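PDB 6UUF: nudix Hydrolase, RenU from Mycolicibacterium smegmatis, which probably hydrolyses nucleoside diphosphate-linked substrates as a magnesium-dependent member of the Nudix hydrolase family, with NADH a likely candidate. Local coordinates for residues A[8-13]-A[98-103]; A[21-26]-A[105-110]; A[40-45]-A[124-129]; A[47-52]-A[141-146]; A[88-93]-A[109-114]. The protein carries 3 engineered substitutions. All blocks are in the same frame, centred on the assembly; numbering follows the deposited sequence.

Interaction 1 of 5, residues A[8-13]-A[98-103]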
# COMPACT_ATOMS: atom_id res chain seq x y z
N TRP A 8 -11.68 0.07 -16.59
CA TRP A 8 -12.16 -1.02 -15.77
C TRP A 8 -11.60 -2.30 -16.28
O TRP A 8 -11.40 -2.46 -17.47
CB TRP A 8 -13.70 -1.11 -15.84
CG TRP A 8 -14.37 0.11 -15.33
CD1 TRP A 8 -15.00 1.08 -16.07
CD2 TRP A 8 -14.47 0.50 -13.97
NE1 TRP A 8 -15.50 2.06 -15.22
CE2 TRP A 8 -15.19 1.71 -13.93
CE3 TRP A 8 -14.04 -0.06 -12.77
CZ2 TRP A 8 -15.46 2.37 -12.76
CZ3 TRP A 8 -14.30 0.60 -11.60
CH2 TRP A 8 -15.00 1.80 -11.59
N VAL A 9 -11.37 -3.21 -15.36
CA VAL A 9 -11.28 -4.63 -15.69
C VAL A 9 -12.48 -5.34 -15.06
O VAL A 9 -12.78 -5.14 -13.86
CB VAL A 9 -9.97 -5.20 -15.17
CG1 VAL A 9 -9.88 -6.72 -15.44
CG2 VAL A 9 -8.81 -4.42 -15.80
N MET A 10 -13.18 -6.14 -15.85
CA MET A 10 -14.29 -6.96 -15.34
C MET A 10 -13.83 -8.38 -14.98
O MET A 10 -13.32 -9.09 -15.83
CB MET A 10 -15.41 -7.07 -16.39
CG MET A 10 -16.65 -7.86 -15.89
SD MET A 10 -17.59 -7.08 -14.56
CE MET A 10 -17.58 -5.37 -15.15
N SER A 11 -14.08 -8.82 -13.76
CA SER A 11 -13.72 -10.19 -13.36
C SER A 11 -14.59 -11.27 -14.00
O SER A 11 -15.71 -11.00 -14.46
CB SER A 11 -13.79 -10.37 -11.84
OG SER A 11 -15.12 -10.39 -11.34
N GLU A 12 -14.07 -12.49 -13.95
CA GLU A 12 -14.87 -13.69 -14.18
C GLU A 12 -16.14 -13.74 -13.33
O GLU A 12 -17.19 -13.99 -13.87
CB GLU A 12 -14.03 -14.95 -13.92
CG GLU A 12 -12.97 -15.21 -14.99
CD GLU A 12 -12.23 -16.52 -14.78
OE1 GLU A 12 -12.27 -17.07 -13.65
OE2 GLU A 12 -11.57 -16.99 -15.74
N ASN A 13 -16.06 -13.44 -12.04
CA ASN A 13 -17.27 -13.41 -11.19
C ASN A 13 -18.16 -12.16 -11.34
O ASN A 13 -19.11 -11.98 -10.57
CB ASN A 13 -16.90 -13.67 -9.72
CG ASN A 13 -16.48 -15.12 -9.47
OD1 ASN A 13 -16.46 -15.94 -10.39
ND2 ASN A 13 -16.15 -15.43 -8.22
N ALA A 98 -8.72 -13.11 -12.05
CA ALA A 98 -9.00 -13.51 -13.41
C ALA A 98 -10.06 -12.56 -13.98
O ALA A 98 -11.19 -12.55 -13.48
CB ALA A 98 -9.49 -14.95 -13.46
N GLY A 99 -9.67 -11.74 -14.96
CA GLY A 99 -10.59 -10.89 -15.70
C GLY A 99 -11.21 -11.61 -16.91
O GLY A 99 -10.74 -12.68 -17.32
N ILE A 100 -12.26 -11.01 -17.47
CA ILE A 100 -12.92 -11.56 -18.67
C ILE A 100 -12.04 -11.29 -19.88
O ILE A 100 -11.50 -10.19 -20.04
CB ILE A 100 -14.33 -10.96 -18.90
CG1 ILE A 100 -15.30 -11.45 -17.82
CG2 ILE A 100 -14.88 -11.35 -20.27
CD1 ILE A 100 -16.60 -10.68 -17.74
N GLY A 101 -11.89 -12.32 -20.71
CA GLY A 101 -11.19 -12.18 -21.99
C GLY A 101 -9.69 -12.17 -21.84
O GLY A 101 -9.01 -11.30 -22.42
N GLY A 102 -9.18 -13.11 -21.04
CA GLY A 102 -7.76 -13.27 -20.80
C GLY A 102 -7.17 -12.32 -19.77
O GLY A 102 -6.17 -12.67 -19.14
N THR A 103 -7.79 -11.15 -19.57
CA THR A 103 -7.16 -10.05 -18.84
C THR A 103 -7.10 -10.28 -17.33
O THR A 103 -7.71 -11.20 -16.79
CB THR A 103 -7.79 -8.68 -19.20
OG1 THR A 103 -9.22 -8.72 -19.06
CG2 THR A 103 -7.41 -8.29 -20.63
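Ser11 and Gly99 form a single beta bridge, their CA atoms 4.0 Å apart, and a backbone hydrogen bond lies on either side of it. Ile100 N donates to Met10 O at 2.7 Å, while Glu12 N donates to Ala98 O at 2.9 Å in an almost straight bond. The isolated bridge thus joins the N-terminal segment to the hairpin turn by two backbone bonds, and side chains add to it on both sides. Ile100 and Met10 lie side by side and point the same way; Met10 CG approaches Ile100 CD1 to 3.4 Å, tighter than ordinary van der Waals contact. With CG1 anti to its carbonyl carbon (chi1 -70°), Ile100 brings CD1 up to the backbone, where it also rests against Ser11 O. On the far side of the bridge Glu12 stretches out along Ala98, its carboxylate carbon CD 3.4 Å from Ala98 CB, so that the acid lies over a methyl group. Val9 CG1 reaches Gly99 CA and comes obliquely up to Thr103 OG1. That hydroxyl is already engaged inside the turn, where Thr103 OG1 donates to Ile100 O at 2.9 Å from above the carbonyl plane. A backbone bond from Gly99 N to Thr103 O closes the turn. The turn links strands 87-98 and 104-113. Segment 8-13 is itself half of a small antiparallel pair: Val9 shares backbone bonds with Phe17 of strand 16-18, Met10 packs on Arg16, and Ser11 OG is hydrogen-bonded to Ala15 N.

Interaction 2 of 5, residues A[21-26]-A[105-110]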
# COMPACT_ATOMS: atom_id res chain seq x y z
N HIS A 21 -3.92 -1.77 -15.54
CA HIS A 21 -2.62 -2.36 -15.17
C HIS A 21 -2.56 -2.71 -13.69
O HIS A 21 -1.47 -2.86 -13.13
CB HIS A 21 -1.52 -1.34 -15.49
CG HIS A 21 -1.57 -0.79 -16.89
ND1 HIS A 21 -1.50 -1.59 -18.00
CD2 HIS A 21 -1.64 0.49 -17.34
CE1 HIS A 21 -1.55 -0.84 -19.09
NE2 HIS A 21 -1.62 0.42 -18.71
N GLY A 22 -3.72 -2.78 -13.03
CA GLY A 22 -3.76 -3.03 -11.63
C GLY A 22 -3.35 -1.82 -10.81
O GLY A 22 -3.23 -0.67 -11.32
N ALA A 23 -3.20 -2.09 -9.53
CA ALA A 23 -2.88 -1.06 -8.58
C ALA A 23 -1.71 -1.55 -7.73
O ALA A 23 -1.38 -2.76 -7.70
CB ALA A 23 -4.07 -0.75 -7.72
N ALA A 24 -1.14 -0.59 -7.02
CA ALA A 24 0.00 -0.84 -6.14
C ALA A 24 -0.08 0.03 -4.91
O ALA A 24 -0.52 1.17 -4.98
CB ALA A 24 1.30 -0.55 -6.87
N GLY A 25 0.36 -0.51 -3.77
CA GLY A 25 0.42 0.27 -2.53
C GLY A 25 1.75 0.14 -1.83
O GLY A 25 2.40 -0.91 -1.94
N LEU A 26 2.12 1.19 -1.09
CA LEU A 26 3.35 1.21 -0.34
C LEU A 26 3.16 0.79 1.10
O LEU A 26 2.45 1.45 1.83
CB LEU A 26 3.95 2.59 -0.36
CG LEU A 26 5.44 2.63 -0.08
CD1 LEU A 26 6.28 1.86 -1.09
CD2 LEU A 26 5.83 4.10 -0.05
N TRP A 105 -6.22 -8.50 -13.24
CA TRP A 105 -6.09 -7.38 -12.35
C TRP A 105 -5.30 -7.86 -11.16
O TRP A 105 -5.57 -8.91 -10.60
CB TRP A 105 -7.46 -6.90 -11.90
CG TRP A 105 -7.39 -5.61 -11.23
CD1 TRP A 105 -7.41 -4.39 -11.83
CD2 TRP A 105 -7.22 -5.38 -9.85
NE1 TRP A 105 -7.34 -3.39 -10.89
CE2 TRP A 105 -7.22 -3.98 -9.66
CE3 TRP A 105 -7.13 -6.21 -8.74
CZ2 TRP A 105 -7.09 -3.41 -8.42
CZ3 TRP A 105 -7.00 -5.65 -7.51
CH2 TRP A 105 -6.98 -4.24 -7.35
N THR A 106 -4.34 -7.05 -10.74
CA THR A 106 -3.62 -7.37 -9.51
C THR A 106 -3.45 -6.14 -8.66
O THR A 106 -3.48 -4.97 -9.14
CB THR A 106 -2.21 -7.89 -9.86
OG1 THR A 106 -1.57 -6.90 -10.67
CG2 THR A 106 -2.26 -9.19 -10.60
N TYR A 107 -3.20 -6.42 -7.39
CA TYR A 107 -2.74 -5.46 -6.44
C TYR A 107 -1.38 -5.94 -5.96
O TYR A 107 -1.26 -7.10 -5.47
CB TYR A 107 -3.67 -5.38 -5.21
CG TYR A 107 -3.31 -4.24 -4.28
CD1 TYR A 107 -2.28 -4.35 -3.35
CD2 TYR A 107 -4.02 -3.04 -4.31
CE1 TYR A 107 -1.93 -3.31 -2.53
CE2 TYR A 107 -3.71 -2.00 -3.44
CZ TYR A 107 -2.66 -2.13 -2.57
OH TYR A 107 -2.37 -1.09 -1.75
N THR A 108 -0.41 -5.02 -6.00
CA THR A 108 0.94 -5.29 -5.63
C THR A 108 1.33 -4.41 -4.46
O THR A 108 1.32 -3.17 -4.53
CB THR A 108 1.91 -5.04 -6.78
OG1 THR A 108 1.59 -5.89 -7.87
CG2 THR A 108 3.35 -5.33 -6.37
N THR A 109 1.73 -5.07 -3.37
CA THR A 109 2.26 -4.39 -2.20
C THR A 109 3.76 -4.23 -2.36
O THR A 109 4.49 -5.20 -2.62
CB THR A 109 1.94 -5.16 -0.88
OG1 THR A 109 0.52 -5.21 -0.71
CG2 THR A 109 2.55 -4.47 0.31
N VAL A 110 4.21 -2.99 -2.20
CA VAL A 110 5.59 -2.66 -2.36
C VAL A 110 6.06 -2.34 -0.95
O VAL A 110 5.65 -1.32 -0.35
CB VAL A 110 5.73 -1.48 -3.34
CG1 VAL A 110 7.17 -1.00 -3.50
CG2 VAL A 110 5.19 -1.88 -4.72
O HOH W 1 -0.26 -4.69 -9.49
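Ala23 to Leu26 pair in parallel with Tyr107 to Val110 inside the mixed sheet of the Nudix fold, the two short axes running 4.6 Å apart. The ladder alternates in the usual parallel fashion: Ala23 N donates to Thr106 O, Thr108 N to Ala23 O, Gly25 N to Thr108 O, and Val110 N to Gly25 O, the last at 2.8 Å. Near Ala23 a water bridges the two strands: it donates to Ala23 O and is hydrogen-bonded to Thr106 OG1 and to Thr108 OG1, the latter at 2.7 Å. Ala23 O is thereby gripped by both a peptide N-H and a water. On the face that carries Ala23 and Tyr107, aromatic rings lie close to the backbone where glycines bring no side chain. Tyr107, its CG anti to the backbone N (chi1 -172°), leans across the pair until OH is 3.2 Å from Gly25 CA. Trp105 offers a ring face to Gly22, just before the strand, whose CA makes a CH-pi contact 4.0 Å from the centroid of the five-membered ring, 24° off the normal. Ala23 CB touches both rings, 4.1 Å from Trp105 CZ2 and equally near Tyr107 CD2. The indole nitrogen Trp105 NE1 is committed to Trp18 O. On the other face Leu26 bends toward its partner, CD1 lying 3.8 Å from Val110 CG1. Helix 67-79 covers this second face, Ala71 touching Ala24 and Val110, while strand 54-60 flanks strand 23-31 and strand 87-98 flanks strand 104-113, leaving the pair central in the sheet.

Interaction 3 of 5, residues A[40-45]-A[124-129]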
# COMPACT_ATOMS: atom_id res chain seq x y z
N LEU A 40 3.29 2.78 7.98
CA LEU A 40 2.55 4.00 7.76
C LEU A 40 1.23 3.63 7.16
O LEU A 40 1.21 3.09 6.08
CB LEU A 40 3.32 4.94 6.84
CG LEU A 40 2.51 6.19 6.47
CD1 LEU A 40 2.31 7.03 7.71
CD2 LEU A 40 3.21 6.98 5.39
N LEU A 41 0.12 3.93 7.82
CA LEU A 41 -1.16 3.61 7.23
C LEU A 41 -1.97 4.86 6.99
O LEU A 41 -1.81 5.88 7.66
CB LEU A 41 -1.98 2.64 8.08
CG LEU A 41 -1.31 1.33 8.45
CD1 LEU A 41 -2.16 0.49 9.40
CD2 LEU A 41 -1.01 0.58 7.20
N GLN A 42 -2.87 4.70 6.04
CA GLN A 42 -3.77 5.73 5.60
C GLN A 42 -5.20 5.38 6.02
O GLN A 42 -5.68 4.27 5.74
CB GLN A 42 -3.69 5.85 4.09
CG GLN A 42 -4.42 7.06 3.54
CD GLN A 42 -4.54 6.98 2.05
OE1 GLN A 42 -4.95 5.96 1.50
NE2 GLN A 42 -4.19 8.07 1.37
N HIS A 43 -5.84 6.33 6.70
CA HIS A 43 -7.25 6.24 7.06
C HIS A 43 -8.06 6.82 5.91
O HIS A 43 -7.87 7.99 5.53
CB HIS A 43 -7.52 7.05 8.30
CG HIS A 43 -8.90 6.87 8.85
ND1 HIS A 43 -9.45 5.63 9.10
CD2 HIS A 43 -9.84 7.78 9.22
CE1 HIS A 43 -10.67 5.78 9.59
NE2 HIS A 43 -10.93 7.07 9.68
N ARG A 44 -8.97 6.03 5.37
CA ARG A 44 -9.58 6.40 4.11
C ARG A 44 -10.75 7.36 4.43
O ARG A 44 -11.58 7.06 5.31
CB ARG A 44 -10.03 5.15 3.34
CG ARG A 44 -8.98 4.02 3.29
CD ARG A 44 -7.95 4.12 2.19
NE ARG A 44 -8.21 3.09 1.18
CZ ARG A 44 -8.88 3.27 0.04
NH1 ARG A 44 -9.38 4.47 -0.31
NH2 ARG A 44 -9.05 2.23 -0.77
N ALA A 45 -10.76 8.53 3.79
CA ALA A 45 -11.87 9.49 3.97
C ALA A 45 -13.18 8.81 3.52
O ALA A 45 -13.17 8.19 2.47
CB ALA A 45 -11.61 10.76 3.15
N ARG A 124 -5.30 14.55 -0.79
CA ARG A 124 -6.12 13.54 -1.47
C ARG A 124 -7.12 12.88 -0.47
O ARG A 124 -7.78 13.62 0.28
CB ARG A 124 -5.22 12.52 -2.20
CG ARG A 124 -4.40 13.12 -3.35
CD ARG A 124 -5.10 12.91 -4.69
NE ARG A 124 -4.28 13.31 -5.84
CZ ARG A 124 -4.58 13.06 -7.12
NH1 ARG A 124 -5.69 12.39 -7.45
NH2 ARG A 124 -3.76 13.47 -8.08
N GLU A 125 -7.17 11.54 -0.39
CA GLU A 125 -8.11 10.84 0.51
C GLU A 125 -7.52 10.57 1.93
O GLU A 125 -8.11 9.83 2.74
CB GLU A 125 -8.71 9.53 -0.09
CG GLU A 125 -8.16 9.01 -1.40
CD GLU A 125 -6.88 8.23 -1.25
OE1 GLU A 125 -5.80 8.81 -1.51
OE2 GLU A 125 -6.97 7.03 -0.89
N SER A 126 -6.37 11.19 2.22
CA SER A 126 -5.72 11.04 3.52
C SER A 126 -6.49 11.87 4.53
O SER A 126 -6.34 13.10 4.62
CB SER A 126 -4.24 11.47 3.46
OG SER A 126 -3.56 10.70 2.47
N ALA A 127 -7.40 11.16 5.20
CA ALA A 127 -8.14 11.72 6.32
C ALA A 127 -7.16 11.80 7.49
O ALA A 127 -7.13 12.80 8.22
CB ALA A 127 -9.33 10.84 6.68
N GLU A 128 -6.39 10.74 7.64
CA GLU A 128 -5.23 10.72 8.51
C GLU A 128 -4.20 9.72 7.91
O GLU A 128 -4.52 8.80 7.13
CB GLU A 128 -5.66 10.37 9.96
CG GLU A 128 -4.61 10.68 11.05
CD GLU A 128 -4.82 9.90 12.35
OE1 GLU A 128 -5.96 9.52 12.67
OE2 GLU A 128 -3.81 9.68 13.07
N LEU A 129 -2.95 10.00 8.22
CA LEU A 129 -1.87 9.05 8.10
C LEU A 129 -1.31 8.85 9.49
O LEU A 129 -1.12 9.80 10.25
CB LEU A 129 -0.80 9.60 7.21
CG LEU A 129 -1.22 9.68 5.77
CD1 LEU A 129 -0.53 10.88 5.14
CD2 LEU A 129 -0.89 8.34 5.10
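Gln42 faces Leu129 as a non-hydrogen-bonded antiparallel pair, where strand 37-44 of the Nudix sheet meets strand 126-133 just beyond a corner at Ala127. The backbone bonds follow that corner. His43 N donates to Glu128 O at 2.8 Å and Ala127 N to His43 O at 3.2 Å, after which Ala45 N donates to Glu125 O, so the chain stays attached on both sides of the bend. Apolar contacts are modest and spread along the edge: Leu40 CD1 crosses to Leu129 CB, Leu129 CD2 lies 3.9 Å from Gln42 CB, and Ala127 CB sits against Ala45 CB at 4.2 Å while also meeting His43 CD2. The His43 ring also meets that of Trp54 of strand 54-60. Charge enters through Glu125, whose OE2 lies 3.6 Å from Arg44 NH1. This salt bridge is electrostatic alone, because the oxygen stands well out of the guanidinium plane and no N-H points at it. Glu125 gets there by an almost eclipsed first torsion (chi1 8°) and a bend about its CB-CG bond. Glu128 OE2, in turn, is salt-bridged to Arg130. The polar side chains add a further directional link. Gln42 is extended and sends its amide across the Glu125 carboxylate, the two planes 85° apart; NE2 makes only a weak, 3.4 Å bond to Glu125 OE1. Ser126 OG, which is also hydrogen-bonded to Ala78 O of helix 67-79, takes the better bond: Gln42 NE2 donates to it at 2.9 Å, with Ser126 OG only 7° out of the amide plane.

Interaction 4 of 5, residues A[47-52]-A[141-146]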
# COMPACT_ATOMS: atom_id res chain seq x y z
N TRP A 47 -15.81 9.67 1.85
CA TRP A 47 -16.11 9.87 0.41
C TRP A 47 -15.32 9.02 -0.58
O TRP A 47 -15.71 8.96 -1.73
CB TRP A 47 -16.04 11.35 -0.02
CG TRP A 47 -14.75 12.10 0.22
CD1 TRP A 47 -14.54 13.03 1.20
CD2 TRP A 47 -13.53 12.04 -0.55
NE1 TRP A 47 -13.26 13.53 1.11
CE2 TRP A 47 -12.61 12.95 0.05
CE3 TRP A 47 -13.11 11.30 -1.67
CZ2 TRP A 47 -11.29 13.15 -0.43
CZ3 TRP A 47 -11.78 11.49 -2.16
CH2 TRP A 47 -10.90 12.42 -1.54
N SER A 48 -14.19 8.41 -0.15
CA SER A 48 -13.38 7.52 -1.01
C SER A 48 -13.76 6.04 -0.84
O SER A 48 -14.53 5.67 0.10
CB SER A 48 -11.87 7.73 -0.78
OG SER A 48 -11.41 7.13 0.44
N HIS A 49 -13.21 5.22 -1.74
CA HIS A 49 -13.41 3.75 -1.77
C HIS A 49 -13.04 3.13 -0.42
O HIS A 49 -11.87 3.17 0.02
CB HIS A 49 -12.61 3.08 -2.92
CG HIS A 49 -12.94 1.63 -3.15
ND1 HIS A 49 -12.23 0.60 -2.55
CD2 HIS A 49 -13.88 1.04 -3.93
CE1 HIS A 49 -12.74 -0.56 -2.94
NE2 HIS A 49 -13.74 -0.32 -3.77
N GLN A 50 -14.05 2.57 0.25
CA GLN A 50 -13.89 1.94 1.54
C GLN A 50 -13.43 2.98 2.60
O GLN A 50 -12.55 2.71 3.43
CB GLN A 50 -12.93 0.74 1.40
CG GLN A 50 -13.39 -0.50 2.14
CD GLN A 50 -14.44 -1.27 1.38
OE1 GLN A 50 -14.12 -2.06 0.48
NE2 GLN A 50 -15.69 -1.07 1.73
N GLY A 51 -14.03 4.17 2.55
CA GLY A 51 -13.82 5.22 3.56
C GLY A 51 -14.24 4.77 4.95
O GLY A 51 -15.25 4.08 5.10
N GLY A 52 -13.47 5.17 5.97
CA GLY A 52 -13.62 4.66 7.34
C GLY A 52 -12.65 3.54 7.72
O GLY A 52 -12.53 3.17 8.89
N PRO A 141 -9.62 -1.17 12.21
CA PRO A 141 -10.59 -1.52 11.16
C PRO A 141 -9.93 -1.39 9.80
O PRO A 141 -9.72 -0.28 9.32
CB PRO A 141 -11.73 -0.49 11.36
CG PRO A 141 -11.07 0.69 12.00
CD PRO A 141 -9.88 0.19 12.77
N LEU A 142 -9.54 -2.51 9.24
CA LEU A 142 -8.72 -2.52 8.03
C LEU A 142 -9.60 -2.62 6.80
O LEU A 142 -10.68 -3.23 6.82
CB LEU A 142 -7.73 -3.70 8.05
CG LEU A 142 -6.64 -3.69 9.12
CD1 LEU A 142 -5.71 -4.88 8.97
CD2 LEU A 142 -5.85 -2.39 9.11
N HIS A 143 -9.11 -2.03 5.71
CA HIS A 143 -9.69 -2.29 4.40
C HIS A 143 -9.75 -3.83 4.21
O HIS A 143 -8.76 -4.51 4.43
CB HIS A 143 -8.82 -1.63 3.32
CG HIS A 143 -9.37 -1.79 1.94
ND1 HIS A 143 -9.36 -3.00 1.27
CD2 HIS A 143 -10.00 -0.92 1.13
CE1 HIS A 143 -9.93 -2.86 0.10
NE2 HIS A 143 -10.34 -1.61 -0.01
N PRO A 144 -10.91 -4.40 3.85
CA PRO A 144 -11.03 -5.88 3.85
C PRO A 144 -10.07 -6.61 2.94
O PRO A 144 -9.77 -7.76 3.21
CB PRO A 144 -12.47 -6.14 3.38
CG PRO A 144 -12.96 -4.84 2.82
CD PRO A 144 -12.21 -3.76 3.57
N GLY A 145 -9.68 -6.00 1.81
CA GLY A 145 -8.58 -6.48 0.93
C GLY A 145 -7.21 -6.53 1.59
O GLY A 145 -6.51 -7.53 1.57
N PHE A 146 -6.86 -5.43 2.24
CA PHE A 146 -5.65 -5.37 3.03
C PHE A 146 -5.66 -6.39 4.19
O PHE A 146 -4.72 -7.12 4.37
CB PHE A 146 -5.50 -3.97 3.57
CG PHE A 146 -4.28 -3.76 4.33
CD1 PHE A 146 -3.04 -4.09 3.77
CD2 PHE A 146 -4.32 -3.24 5.61
CE1 PHE A 146 -1.88 -3.86 4.46
CE2 PHE A 146 -3.14 -3.01 6.32
CZ PHE A 146 -1.91 -3.33 5.75
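Gln50 and His143 bring their segments together with CA atoms 6.6 Å apart, and residues 49-52 run nearly counter to residues 141-144, at 155°. No hydrogen bond crosses between them. Residues 48-51 form a type II beta turn, closed by Gly51 N donating to Ser48 O, with Gln50 at its third position in a left-handed backbone conformation (phi 63°) that swings its side chain toward the other segment. There Gln50 does most of the touching. Its CB lies 3.4 Å from His143 CD2, and the bend about CB-CG leaves CG 3.8 Å from Pro144 CD. Its amide plane stands 66° from the His143 ring, the two side chains crossing at about a right angle. His49 comes to the same imidazole rim to rim: His49 ND1 and His143 NE2 are 3.9 Å apart, near the planes of both rings, and neither ring lies over the other. Pro144 CD covers one face of the His143 ring from within its own segment. Further along, the ring carbon Pro141 CG approaches Gly52 O loosely at 4.2 Å. At the N-cap, His143 ND1 accepts a weak capping bond from Gly145 N. Both segments look toward neighbouring strands: Gly52 shares a backbone bond with Arg44, and Pro141 and His143 do so with Trp54. The whole is a surface example of a beta turn, connecting antiparallel strands 37-44 and 54-60, set against a histidine N-cap that begins the C-terminal helix 144-158.

Interaction 5 of 5, residues A[88-93]-A[109-114]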
# COMPACT_ATOMS: atom_id res chain seq x y z
N VAL A 88 13.11 1.07 -1.45
CA VAL A 88 12.18 0.02 -1.82
C VAL A 88 12.89 -1.31 -1.62
O VAL A 88 14.04 -1.48 -2.06
CB VAL A 88 11.68 0.17 -3.27
CG1 VAL A 88 10.88 -1.06 -3.70
CG2 VAL A 88 10.84 1.44 -3.43
N ARG A 89 12.22 -2.25 -0.97
CA ARG A 89 12.83 -3.56 -0.65
C ARG A 89 12.34 -4.63 -1.63
O ARG A 89 13.12 -5.15 -2.41
CB ARG A 89 12.50 -3.96 0.78
CG ARG A 89 12.93 -2.95 1.83
CD ARG A 89 14.43 -2.70 1.84
NE ARG A 89 15.19 -3.95 1.97
CZ ARG A 89 15.41 -4.59 3.12
NH1 ARG A 89 14.92 -4.14 4.27
NH2 ARG A 89 16.11 -5.70 3.10
N THR A 90 11.06 -4.92 -1.65
CA THR A 90 10.56 -5.90 -2.61
C THR A 90 9.07 -5.64 -2.92
O THR A 90 8.50 -4.68 -2.41
CB THR A 90 10.79 -7.36 -2.06
OG1 THR A 90 10.58 -8.34 -3.08
CG2 THR A 90 9.86 -7.66 -0.92
N THR A 91 8.49 -6.46 -3.80
CA THR A 91 7.08 -6.39 -4.15
C THR A 91 6.46 -7.75 -3.85
O THR A 91 7.10 -8.78 -4.08
CB THR A 91 6.89 -6.10 -5.64
OG1 THR A 91 7.43 -7.19 -6.39
CG2 THR A 91 7.62 -4.80 -6.04
N VAL A 92 5.24 -7.75 -3.35
CA VAL A 92 4.40 -8.96 -3.16
C VAL A 92 3.01 -8.77 -3.82
O VAL A 92 2.27 -7.81 -3.52
CB VAL A 92 4.15 -9.21 -1.67
CG1 VAL A 92 3.53 -10.59 -1.45
CG2 VAL A 92 5.45 -9.08 -0.88
N VAL A 93 2.65 -9.69 -4.70
CA VAL A 93 1.34 -9.69 -5.31
C VAL A 93 0.38 -10.20 -4.23
O VAL A 93 0.41 -11.37 -3.90
CB VAL A 93 1.28 -10.57 -6.56
CG1 VAL A 93 -0.10 -10.56 -7.17
CG2 VAL A 93 2.26 -10.07 -7.60
N THR A 109 1.73 -5.07 -3.37
CA THR A 109 2.26 -4.39 -2.20
C THR A 109 3.76 -4.23 -2.36
O THR A 109 4.49 -5.20 -2.62
CB THR A 109 1.94 -5.16 -0.88
OG1 THR A 109 0.52 -5.21 -0.71
CG2 THR A 109 2.55 -4.47 0.31
N VAL A 110 4.21 -2.99 -2.20
CA VAL A 110 5.59 -2.66 -2.36
C VAL A 110 6.06 -2.34 -0.95
O VAL A 110 5.65 -1.32 -0.35
CB VAL A 110 5.73 -1.48 -3.34
CG1 VAL A 110 7.17 -1.00 -3.50
CG2 VAL A 110 5.19 -1.88 -4.72
N ILE A 111 6.94 -3.20 -0.42
CA ILE A 111 7.53 -3.02 0.91
C ILE A 111 8.73 -2.07 0.82
O ILE A 111 9.62 -2.26 0.01
CB ILE A 111 8.00 -4.39 1.46
CG1 ILE A 111 6.79 -5.38 1.46
CG2 ILE A 111 8.64 -4.22 2.82
CD1 ILE A 111 7.05 -6.75 2.04
N ALA A 112 8.78 -1.07 1.67
CA ALA A 112 9.91 -0.15 1.67
C ALA A 112 10.24 0.24 3.09
O ALA A 112 9.39 0.08 3.99
CB ALA A 112 9.61 1.09 0.85
N ASP A 113 11.48 0.72 3.28
CA ASP A 113 11.99 1.20 4.57
C ASP A 113 12.37 2.70 4.58
O ASP A 113 12.88 3.24 3.61
CB ASP A 113 13.25 0.46 4.93
CG ASP A 113 13.04 -1.04 5.09
OD1 ASP A 113 11.90 -1.53 5.15
OD2 ASP A 113 14.06 -1.73 5.13
N ALA A 114 12.10 3.35 5.69
CA ALA A 114 12.66 4.67 5.99
C ALA A 114 13.54 4.55 7.25
O ALA A 114 13.39 3.60 8.07
CB ALA A 114 11.55 5.65 6.25
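Arg89 folds back on itself to meet Asp113, bent at both chi2 and chi3, and its guanidinium stands at 78° to the carboxylate. Despite that steep angle the salt bridge is short: Arg89 NH1 donates to Asp113 OD2 at 2.7 Å, on the syn side of the oxygen and close to the guanidinium plane. The aliphatic part of the arginine lies along the acid too, with Arg89 CD 3.4 Å from Asp113 OD2. Each group has a second partner, since Arg89 NH1 also reaches Pro161 O and Asp113 OD1 pairs with Arg29 NE of strand 23-31; the shared carboxylate probably offsets the closeness of the two arginines, which would in turn favour its ionised form. The backbone puts Arg89 in this place through a classic beta bulge, an irregularity of antiparallel strand pairs, here the hairpin of strands 87-98 and 104-113. Arg89 and Thr90 both face Ile111: Arg89 N donates to Ile111 O at 2.8 Å, whereas Thr90 N reaches the same oxygen weakly at 3.5 Å. Beyond the bulge regular pairing resumes, with Val92 and Thr109 exchanging two bonds between their backbone N and O atoms. Side chains then sort to the two faces. On the face covered by helix 67-79, Val88 crosses Val110, and its CG1, placed anti to the backbone N (chi1 172°), sits 3.7 Å from Val110 CG1; Thr91 and Val110 lie side by side, their CG2 atoms in contact. On the other face Ile111 CD1 touches both Val92 CG2, at 4.1 Å, and Thr90 CG2, where Val156 of helix 144-158 packs on Val92 and Ile111.

Interactions 2 and 5 share Thr109 and Val110, their centres about 11 Å apart, so strand 104-113 is held by strand 23-31 along one edge and strand 87-98 along the other. Interaction 3 extends the same mixed sheet through strand 37-44, on the opposite side of the chain's centre, its centre about 17 Å from that of interaction 2. Interaction 4 touches interaction 3, Arg44 serving both neighbourhoods. Interaction 1 lies outermost, meeting interaction 2 where Val9 packs on Trp105. The first segments of interactions 1 to 4 follow in chain order, as do their partners, while interaction 5 falls within the spans of interactions 3 and 4. N- and C-terminal halves are thereby interleaved into a single Nudix domain.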